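PDB 3MCW: putative hydrolase from Chromobacterium violaceum, which probably acts as a hydrolase of the isochorismatase family, though its substrate is not established. Local coordinates for residues 159-162 and 163-167. Residues are numbered along the deposited sequence; the frame is centred on the assembly and turned at random. Where two conformers were deposited one is given.
Sequences RRRS and ADEVH
Glu165 folds back along the chain to meet Ser162 and Arg161, just where a short strand gives way to a helix. Glu165 CB lies 3.5 Å from Ser162 O. Glu165 CG sits 3.3 Å from Ser162 OG. CG is anti to the carbonyl carbon (chi1 -70°) and the chain runs extended beyond it, which carries the carboxylate back past the start of the helix. There Glu165 OE1 accepts from Ser162 N at 2.9 Å through its anti lone pair, the one facing away from OE2. OE1 also accepts a hydrogen bond from a water, which donates to Arg160 O as well and accepts from Arg161 NH1. Two donors thus grip this one oxygen.

OE2 points to the guanidinium of Arg161. Within the chain this ion pair is long, 3.8 Å from Glu165 OE2 to Arg161 NH1. The two side chains cross at about a right angle, with their flat groups 82° apart. Stronger partners lie across the dimer: OE2 bridges to Arg161 NH2 of the second subunit, and Arg161 NH2 bridges to Glu165 of that subunit.

Ser162 returns the bond. Ser162 OG, placed between backbone N and carbonyl carbon (chi1 71°), accepts from Glu165 N at 3.1 Å. Ser162 O starts the helical hydrogen bonding by accepting from Val166 N at 2.9 Å. Val166 CG2 rests against this oxygen and lies 3.9 Å from Arg161 CB. The N-H of Ala163, the first of the helix, is taken by Asp152 OD1.

Ser162 and Glu165 form a capping box at the N-terminus of helix 163-174. The box lies where the small antiparallel hairpin of 153-154 and 160-161 passes into that helix, and its acidic member also serves the subunit interface.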
# COMPACT_ATOMS: atom_id res chain seq x y z
N ARG A 159 8.03 -15.95 -11.78
CA ARG A 159 9.42 -15.71 -11.53
C ARG A 159 9.67 -15.65 -10.02
O ARG A 159 9.10 -14.82 -9.32
CB ARG A 159 9.90 -14.41 -12.18
CG ARG A 159 11.37 -14.12 -11.96
N ARG A 160 10.56 -16.50 -9.53
CA ARG A 160 10.92 -16.57 -8.13
C ARG A 160 11.81 -15.37 -7.81
O ARG A 160 12.89 -15.26 -8.38
CB ARG A 160 11.65 -17.87 -7.85
CG ARG A 160 10.75 -19.07 -8.04
CD ARG A 160 11.45 -20.40 -7.84
NE ARG A 160 12.24 -20.46 -6.61
CZ ARG A 160 11.74 -20.54 -5.37
NH1 ARG A 160 12.56 -20.58 -4.32
NH2 ARG A 160 10.43 -20.54 -5.17
N ARG A 161 11.35 -14.47 -6.96
CA ARG A 161 12.11 -13.31 -6.52
C ARG A 161 12.68 -13.53 -5.13
O ARG A 161 11.98 -14.02 -4.24
CB ARG A 161 11.21 -12.06 -6.55
CG ARG A 161 10.64 -11.71 -7.90
CD ARG A 161 11.76 -11.28 -8.83
NE ARG A 161 11.26 -10.61 -10.01
CZ ARG A 161 11.95 -10.45 -11.12
NH1 ARG A 161 13.16 -10.99 -11.25
NH2 ARG A 161 11.40 -9.84 -12.14
N SER A 162 13.94 -13.19 -4.94
CA SER A 162 14.50 -13.26 -3.61
C SER A 162 13.88 -12.20 -2.72
O SER A 162 13.43 -11.16 -3.19
CB SER A 162 16.02 -13.08 -3.66
OG SER A 162 16.33 -11.72 -3.99
N ALA A 163 14.03 -12.39 -1.42
CA ALA A 163 13.64 -11.36 -0.44
C ALA A 163 14.33 -10.06 -0.77
O ALA A 163 13.73 -8.99 -0.65
CB ALA A 163 13.99 -11.83 0.95
N ASP A 164 15.60 -10.09 -1.15
CA ASP A 164 16.32 -8.87 -1.53
C ASP A 164 15.63 -8.13 -2.67
O ASP A 164 15.48 -6.91 -2.67
CB ASP A 164 17.76 -9.19 -1.96
CG ASP A 164 18.60 -9.68 -0.80
OD1 ASP A 164 19.10 -10.81 -0.93
OD2 ASP A 164 18.75 -8.97 0.21
N GLU A 165 15.22 -8.89 -3.69
CA GLU A 165 14.56 -8.30 -4.85
C GLU A 165 13.20 -7.74 -4.48
O GLU A 165 12.81 -6.68 -4.95
CB GLU A 165 14.44 -9.34 -5.96
CG GLU A 165 15.76 -9.71 -6.60
CD GLU A 165 15.62 -10.83 -7.61
OE1 GLU A 165 15.11 -11.91 -7.30
OE2 GLU A 165 16.03 -10.59 -8.75
N VAL A 166 12.45 -8.47 -3.66
CA VAL A 166 11.13 -8.01 -3.19
C VAL A 166 11.29 -6.70 -2.42
O VAL A 166 10.56 -5.74 -2.64
CB VAL A 166 10.45 -9.11 -2.35
CG1 VAL A 166 9.17 -8.59 -1.70
CG2 VAL A 166 10.20 -10.37 -3.18
N HIS A 167 12.24 -6.68 -1.51
CA HIS A 167 12.56 -5.51 -0.70
C HIS A 167 12.91 -4.33 -1.61
O HIS A 167 12.41 -3.23 -1.42
CB HIS A 167 13.74 -5.89 0.23
CG HIS A 167 14.15 -4.88 1.24
ND1 HIS A 167 13.67 -4.84 2.52
CD2 HIS A 167 15.13 -3.95 1.15
CE1 HIS A 167 14.32 -3.86 3.16
NE2 HIS A 167 15.20 -3.30 2.36
O HOH W 1 14.50 -13.30 -9.60